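Local coordinates for protein agglutinin (Rhizoctonia solani, PDB 4G9N) that binds N-acetylgalactosamine in a pocket of its beta-trefoil fold and, as a fungal agglutinin, probably recognises cell-surface glycans through such sugars, at residues A33-K38 / A119-V124; V20-R25 / G42-W47. One frame throughout, in Å; residues are numbered along the deposited sequence.

Interaction 1: A33-K38 / A119-V124; sequences AIQGYK and ANETPV. With NGA (2-acetamido-2-deoxy-beta-D-galactopyranose), chain E.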
loop_
_atom_site.group_PDB
_atom_site.type_symbol
_atom_site.label_atom_id
_atom_site.label_comp_id
_atom_site.label_asym_id
_atom_site.label_seq_id
_atom_site.Cartn_x
_atom_site.Cartn_y
_atom_site.Cartn_z
ATOM N N ALA B 33 -1.409 -14.085 -21.951
ATOM C CA ALA B 33 -2.471 -13.799 -20.985
ATOM C C ALA B 33 -2.020 -14.042 -19.550
ATOM O O ALA B 33 -1.368 -15.034 -19.242
ATOM C CB ALA B 33 -3.736 -14.625 -21.289
ATOM N N ILE B 34 -2.376 -13.112 -18.681
ATOM C CA ILE B 34 -2.223 -13.274 -17.251
ATOM C C ILE B 34 -3.627 -13.522 -16.686
ATOM O O ILE B 34 -4.570 -12.816 -17.033
ATOM C CB ILE B 34 -1.558 -12.028 -16.634
ATOM C CG1 ILE B 34 -0.081 -11.987 -17.033
ATOM C CG2 ILE B 34 -1.735 -12.017 -15.120
ATOM C CD1 ILE B 34 0.700 -10.821 -16.466
ATOM N N GLN B 35 -3.759 -14.536 -15.836
ATOM C CA GLN B 35 -5.064 -15.073 -15.497
ATOM C C GLN B 35 -5.099 -15.619 -14.071
ATOM O O GLN B 35 -4.075 -15.756 -13.438
ATOM C CB GLN B 35 -5.367 -16.216 -16.469
ATOM C CG GLN B 35 -4.227 -17.211 -16.475
ATOM C CD GLN B 35 -4.326 -18.289 -17.544
ATOM O OE1 GLN B 35 -5.149 -18.216 -18.465
ATOM N NE2 GLN B 35 -3.469 -19.296 -17.427
ATOM N N GLY B 36 -6.290 -15.937 -13.580
ATOM C CA GLY B 36 -6.439 -16.683 -12.345
ATOM C C GLY B 36 -6.348 -18.173 -12.624
ATOM O O GLY B 36 -6.796 -18.634 -13.671
ATOM N N TYR B 37 -5.755 -18.930 -11.701
ATOM C CA TYR B 37 -5.560 -20.366 -11.906
ATOM C C TYR B 37 -5.362 -21.038 -10.550
ATOM O O TYR B 37 -4.949 -20.392 -9.579
ATOM C CB TYR B 37 -4.337 -20.606 -12.796
ATOM C CG TYR B 37 -4.355 -21.864 -13.657
ATOM C CD1 TYR B 37 -3.910 -23.087 -13.156
ATOM C CD2 TYR B 37 -4.773 -21.812 -14.989
ATOM C CE1 TYR B 37 -3.902 -24.225 -13.945
ATOM C CE2 TYR B 37 -4.773 -22.948 -15.786
ATOM C CZ TYR B 37 -4.337 -24.152 -15.259
ATOM O OH TYR B 37 -4.341 -25.281 -16.047
ATOM N N LYS B 38 -5.669 -22.330 -10.482
ATOM C CA LYS B 38 -5.484 -23.078 -9.254
ATOM C C LYS B 38 -3.992 -23.095 -8.899
ATOM O O LYS B 38 -3.148 -23.291 -9.770
ATOM C CB LYS B 38 -6.031 -24.500 -9.413
ATOM C CG LYS B 38 -6.030 -25.296 -8.126
ATOM C CD LYS B 38 -6.646 -26.661 -8.306
ATOM C CE LYS B 38 -5.708 -27.600 -9.053
ATOM N NZ LYS B 38 -6.230 -29.008 -9.058
ATOM N N ALA B 119 -12.746 -20.092 -11.805
ATOM C CA ALA B 119 -12.336 -21.050 -12.833
ATOM C C ALA B 119 -10.938 -20.727 -13.338
ATOM O O ALA B 119 -10.546 -19.559 -13.408
ATOM C CB ALA B 119 -13.323 -21.063 -13.995
ATOM N N ASN B 120 -10.189 -21.770 -13.676
ATOM C CA ASN B 120 -8.886 -21.611 -14.311
ATOM C C ASN B 120 -9.003 -20.791 -15.582
ATOM O O ASN B 120 -9.996 -20.900 -16.307
ATOM C CB ASN B 120 -8.294 -22.976 -14.671
ATOM C CG ASN B 120 -7.834 -23.740 -13.467
ATOM O OD1 ASN B 120 -7.595 -23.160 -12.403
ATOM N ND2 ASN B 120 -7.698 -25.045 -13.619
ATOM N N GLU B 121 -7.975 -19.993 -15.855
ATOM C CA GLU B 121 -7.901 -19.181 -17.065
ATOM C C GLU B 121 -8.914 -18.029 -17.084
ATOM O O GLU B 121 -9.082 -17.369 -18.100
ATOM C CB GLU B 121 -8.001 -20.054 -18.325
ATOM C CG GLU B 121 -7.015 -21.212 -18.291
ATOM C CD GLU B 121 -6.947 -22.008 -19.581
ATOM O OE1 GLU B 121 -7.933 -22.024 -20.348
ATOM O OE2 GLU B 121 -5.893 -22.625 -19.820
ATOM N N THR B 122 -9.570 -17.766 -15.961
ATOM C CA THR B 122 -10.312 -16.517 -15.850
ATOM C C THR B 122 -9.348 -15.351 -16.076
ATOM O O THR B 122 -8.280 -15.292 -15.456
ATOM C CB THR B 122 -10.984 -16.353 -14.483
ATOM O OG1 THR B 122 -11.874 -17.451 -14.254
ATOM C CG2 THR B 122 -11.778 -15.038 -14.431
ATOM N N PRO B 123 -9.706 -14.435 -16.990
ATOM C CA PRO B 123 -8.869 -13.272 -17.290
ATOM C C PRO B 123 -8.653 -12.372 -16.075
ATOM O O PRO B 123 -9.576 -12.157 -15.274
ATOM C CB PRO B 123 -9.693 -12.517 -18.334
ATOM C CG PRO B 123 -10.469 -13.572 -19.023
ATOM C CD PRO B 123 -10.840 -14.544 -17.925
ATOM N N VAL B 124 -7.429 -11.881 -15.924
ATOM C CA VAL B 124 -7.188 -10.744 -15.055
ATOM C C VAL B 124 -7.158 -9.512 -15.953
ATOM O O VAL B 124 -6.510 -9.510 -17.009
ATOM C CB VAL B 124 -5.870 -10.865 -14.262
ATOM C CG1 VAL B 124 -5.547 -9.537 -13.543
ATOM C CG2 VAL B 124 -5.954 -12.017 -13.259
HETATM C C1 NGA E . 0.047 -24.657 -17.887
HETATM C C2 NGA E . 0.510 -23.904 -16.647
HETATM C C3 NGA E . -0.689 -23.283 -15.955
HETATM C C4 NGA E . -1.437 -22.388 -16.943
HETATM C C5 NGA E . -1.807 -23.203 -18.176
HETATM C C6 NGA E . -2.413 -22.326 -19.259
HETATM C C7 NGA E . 2.467 -24.789 -15.538
HETATM C C8 NGA E . 2.973 -25.706 -14.457
HETATM N N2 NGA E . 1.161 -24.831 -15.752
HETATM O O1 NGA E . 1.174 -25.162 -18.570
HETATM O O3 NGA E . -0.260 -22.586 -14.808
HETATM O O4 NGA E . -0.674 -21.264 -17.331
HETATM O O5 NGA E . -0.665 -23.798 -18.745
HETATM O O6 NGA E . -3.584 -21.697 -18.796
HETATM O O7 NGA E . 3.222 -24.046 -16.172
HETATM O O HOH W 1 -6.973 -16.192 -19.558
HETATM O O HOH W 2 -5.034 -24.972 -18.493
#
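Tyr-37 is sandwiched between the side chain of Asn-120 and the bound N-acetylgalactosamine (NGA). The amide of Asn-120 lies flat over the centre of one ring face, its plane only 5° from that of the ring, and its CB makes a CH-pi contact 4.0 Å from the ring centroid. NGA C4 sits over the opposite face, nearer the rim, a use of an aromatic surface to receive the C-H groups of galactose that is common among lectins. With CG anti to the backbone N (chi1 -151°), the tyrosine ring leans across toward Asn-120. That amide is itself held by its oxygen: Lys-38 N donates to Asn-120 OD1 at 2.8 Å.

Polar side chains form a second group. Gln-35 and Glu-121 run side by side, both pointing at the sugar, where NGA O6 accepts from Gln-35 NE2 at 2.8 Å and donates to Glu-121 OE2 at 2.7 Å. An amide and a carboxylate thus serve the two roles of a single hydroxyl. Water 1 joins Gln-35 OE1 to Glu-121 O, and water 2 joins Tyr-37 OH to Glu-121 OE2, bridges that probably help to steady this rim of the site.

The backbones supply the rest. Gly-36 N donates to Thr-122 O, Val-124 N to Ile-34 O, and Glu-121 N lies nearly in line with the C=O of Gly-36, 2.8 Å from its O, though the bond is bent at the hydrogen (132°). Glu-121 has a positive phi in the type II turn from Ala-119 to Thr-122, where Ala-119 O accepts both Thr-122 N and, at 2.6 Å, Thr-122 OG1.

Strand 32-37 pairs here with strand 122-128 and, along its other edge, with strand 20-23; Ile-34 and Val-124 turn inward to pack on Leu-21 and on Val-81 of strand 81-84.

Interaction 2: V20-R25 / G42-W47; sequences VLDLWR and GDNQKW. With NGA (2-acetamido-2-deoxy-beta-D-galactopyranose), chain E.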
loop_
_atom_site.group_PDB
_atom_site.type_symbol
_atom_site.label_atom_id
_atom_site.label_comp_id
_atom_site.label_asym_id
_atom_site.label_seq_id
_atom_site.Cartn_x
_atom_site.Cartn_y
_atom_site.Cartn_z
ATOM N N VAL B 20 -4.675 -18.051 -7.931
ATOM C CA VAL B 20 -3.470 -17.220 -7.913
ATOM C C VAL B 20 -3.145 -16.590 -9.264
ATOM O O VAL B 20 -3.623 -17.043 -10.307
ATOM C CB VAL B 20 -2.244 -18.007 -7.400
ATOM C CG1 VAL B 20 -2.557 -18.696 -6.043
ATOM C CG2 VAL B 20 -1.785 -19.012 -8.436
ATOM N N LEU B 21 -2.340 -15.536 -9.242
ATOM C CA LEU B 21 -1.989 -14.841 -10.479
ATOM C C LEU B 21 -1.070 -15.734 -11.311
ATOM O O LEU B 21 -0.021 -16.179 -10.837
ATOM C CB LEU B 21 -1.300 -13.512 -10.171
ATOM C CG LEU B 21 -1.180 -12.524 -11.332
ATOM C CD1 LEU B 21 -2.533 -11.869 -11.595
ATOM C CD2 LEU B 21 -0.106 -11.468 -11.054
ATOM N N ASP B 22 -1.456 -15.971 -12.559
ATOM C CA ASP B 22 -0.860 -17.033 -13.362
ATOM C C ASP B 22 -0.513 -16.518 -14.771
ATOM O O ASP B 22 -1.360 -15.943 -15.465
ATOM C CB ASP B 22 -1.859 -18.206 -13.412
ATOM C CG ASP B 22 -1.412 -19.357 -14.336
ATOM O OD1 ASP B 22 -1.390 -19.165 -15.574
ATOM O OD2 ASP B 22 -1.136 -20.471 -13.822
ATOM N N LEU B 23 0.737 -16.686 -15.185
ATOM C CA LEU B 23 1.102 -16.374 -16.570
ATOM C C LEU B 23 0.875 -17.596 -17.461
ATOM O O LEU B 23 1.527 -18.625 -17.289
ATOM C CB LEU B 23 2.554 -15.906 -16.687
ATOM C CG LEU B 23 3.009 -15.507 -18.104
ATOM C CD1 LEU B 23 2.279 -14.288 -18.637
ATOM C CD2 LEU B 23 4.503 -15.288 -18.155
ATOM N N TRP B 24 -0.060 -17.475 -18.402
ATOM C CA TRP B 24 -0.395 -18.557 -19.338
ATOM C C TRP B 24 0.823 -19.349 -19.867
ATOM O O TRP B 24 1.649 -18.824 -20.624
ATOM C CB TRP B 24 -1.221 -17.992 -20.494
ATOM C CG TRP B 24 -1.890 -19.031 -21.327
ATOM C CD1 TRP B 24 -3.094 -19.632 -21.085
ATOM C CD2 TRP B 24 -1.397 -19.590 -22.553
ATOM N NE1 TRP B 24 -3.378 -20.533 -22.083
ATOM C CE2 TRP B 24 -2.354 -20.526 -22.997
ATOM C CE3 TRP B 24 -0.246 -19.387 -23.318
ATOM C CZ2 TRP B 24 -2.189 -21.262 -24.172
ATOM C CZ3 TRP B 24 -0.082 -20.119 -24.484
ATOM C CH2 TRP B 24 -1.050 -21.042 -24.900
ATOM N N ARG B 25 0.917 -20.604 -19.424
ATOM C CA ARG B 25 2.021 -21.533 -19.738
ATOM C C ARG B 25 3.441 -20.987 -19.475
ATOM O O ARG B 25 4.426 -21.538 -19.965
ATOM C CB ARG B 25 1.882 -22.134 -21.159
ATOM C CG ARG B 25 0.431 -22.479 -21.541
ATOM C CD ARG B 25 0.244 -23.824 -22.255
ATOM N NE ARG B 25 0.562 -23.786 -23.679
ATOM C CZ ARG B 25 -0.234 -24.199 -24.669
ATOM N NH1 ARG B 25 -1.448 -24.694 -24.437
ATOM N NH2 ARG B 25 0.198 -24.102 -25.918
ATOM N N GLY B 42 4.227 -23.601 -9.223
ATOM C CA GLY B 42 5.161 -23.465 -10.327
ATOM C C GLY B 42 5.656 -22.046 -10.544
ATOM O O GLY B 42 4.995 -21.089 -10.138
ATOM N N ASP B 43 6.815 -21.914 -11.194
ATOM C CA ASP B 43 7.446 -20.611 -11.409
ATOM C C ASP B 43 6.590 -19.631 -12.207
ATOM O O ASP B 43 6.699 -18.422 -12.017
ATOM C CB ASP B 43 8.813 -20.759 -12.075
ATOM C CG ASP B 43 9.881 -21.247 -11.115
ATOM O OD1 ASP B 43 9.627 -21.250 -9.899
ATOM O OD2 ASP B 43 10.981 -21.618 -11.576
ATOM N N ASN B 44 5.743 -20.136 -13.099
ATOM C CA ASN B 44 4.822 -19.250 -13.814
ATOM C C ASN B 44 3.742 -18.664 -12.912
ATOM O O ASN B 44 2.943 -17.835 -13.357
ATOM C CB ASN B 44 4.183 -19.942 -15.019
ATOM C CG ASN B 44 3.127 -20.938 -14.625
ATOM O OD1 ASN B 44 3.356 -21.802 -13.779
ATOM N ND2 ASN B 44 1.957 -20.827 -15.236
ATOM N N GLN B 45 3.721 -19.101 -11.652
ATOM C CA GLN B 45 2.806 -18.548 -10.648
ATOM C C GLN B 45 3.558 -17.785 -9.548
ATOM O O GLN B 45 3.002 -17.461 -8.492
ATOM C CB GLN B 45 1.912 -19.650 -10.062
ATOM C CG GLN B 45 0.958 -20.267 -11.088
ATOM C CD GLN B 45 -0.005 -21.276 -10.477
ATOM O OE1 GLN B 45 0.216 -21.768 -9.375
ATOM N NE2 GLN B 45 -1.084 -21.582 -11.196
ATOM N N LYS B 46 4.825 -17.495 -9.814
ATOM C CA LYS B 46 5.647 -16.700 -8.908
ATOM C C LYS B 46 5.990 -15.359 -9.551
ATOM O O LYS B 46 6.233 -15.289 -10.757
ATOM C CB LYS B 46 6.925 -17.462 -8.542
ATOM C CG LYS B 46 6.652 -18.770 -7.802
ATOM C CD LYS B 46 7.948 -19.506 -7.496
ATOM C CE LYS B 46 7.673 -20.740 -6.643
ATOM N NZ LYS B 46 8.916 -21.420 -6.172
ATOM N N TRP B 47 6.016 -14.302 -8.740
ATOM C CA TRP B 47 6.177 -12.950 -9.246
ATOM C C TRP B 47 7.163 -12.183 -8.394
ATOM O O TRP B 47 7.061 -12.195 -7.176
ATOM C CB TRP B 47 4.825 -12.223 -9.257
ATOM C CG TRP B 47 3.814 -12.946 -10.068
ATOM C CD1 TRP B 47 2.975 -13.924 -9.643
ATOM C CD2 TRP B 47 3.565 -12.781 -11.466
ATOM N NE1 TRP B 47 2.208 -14.374 -10.682
ATOM C CE2 TRP B 47 2.552 -13.688 -11.816
ATOM C CE3 TRP B 47 4.102 -11.949 -12.458
ATOM C CZ2 TRP B 47 2.055 -13.792 -13.109
ATOM C CZ3 TRP B 47 3.607 -12.054 -13.744
ATOM C CH2 TRP B 47 2.590 -12.968 -14.057
HETATM C C1 NGA E . 0.047 -24.657 -17.887
HETATM C C2 NGA E . 0.510 -23.904 -16.647
HETATM C C3 NGA E . -0.689 -23.283 -15.955
HETATM C C4 NGA E . -1.437 -22.388 -16.943
HETATM C C5 NGA E . -1.807 -23.203 -18.176
HETATM C C6 NGA E . -2.413 -22.326 -19.259
HETATM C C7 NGA E . 2.467 -24.789 -15.538
HETATM C C8 NGA E . 2.973 -25.706 -14.457
HETATM N N2 NGA E . 1.161 -24.831 -15.752
HETATM O O1 NGA E . 1.174 -25.162 -18.570
HETATM O O3 NGA E . -0.260 -22.586 -14.808
HETATM O O4 NGA E . -0.674 -21.264 -17.331
HETATM O O5 NGA E . -0.665 -23.798 -18.745
HETATM O O6 NGA E . -3.584 -21.697 -18.796
HETATM O O7 NGA E . 3.222 -24.046 -16.172
HETATM O O HOH W 3 0.658 -16.067 -8.016
#
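The galactose-type sugar pocket of a ricin-type beta-trefoil unit is formed here, where strand 20-23 meets the loop leading to strand 47-51. Asp-22, whose chi1 of 175° carries the carboxylate away from its own N, presents both oxygens to the sugar: NGA O4 donates to OD1 at 2.8 Å and NGA O3 to OD2. Gln-45 NE2 reaches the anti lone pair of Asp-22 OD2 at 2.9 Å, the two flat groups being turned 77° apart. Asn-44 divides its amide nitrogen, giving one straight bond to Leu-23 O at 3.0 Å and another to NGA O3 at 2.9 Å. Leu-23 N returns a bond to Asn-44 O, and Arg-25 N donates to NGA O4. Trp-47 NE1 donates to Leu-21 O from above the carbonyl plane, while Leu-21 CD2 lies over the five-membered ring, 3.8 Å from its centroid; the indole thus offers one polar bond and a broad apolar face. NGA O3 and O4 therefore meet a carboxylate that accepts and N-H groups that donate, a pairing suited to galactose-configured sugars, and Gln-45 acts as a second-shell residue that probably helps to fix the carboxylate and stabilise its charge.

Overall arrangement
After strand 8-14 the chain enters strand 20-23, passes along strand 32-37 and reaches the loop at 42-47, where interaction 2 closes a short local loop. Interaction 1 begins within that loop, at 33-38, and reaches forward past 80 residues to 119-124, so the two contacts cross. Interaction 2 stays local to the N-terminal part of the trefoil, whereas interaction 1 ties that part to strand 122-128 near the C-terminal end. They meet where strands 20-23 and 32-37 are neighbours: Gln-35 O probably accepts from Asp-22 N and Tyr-37 O from Val-20 N. Both reach the same NGA, so residues distant in sequence assemble one sugar site, which His-40, on the connecting loop, also joins.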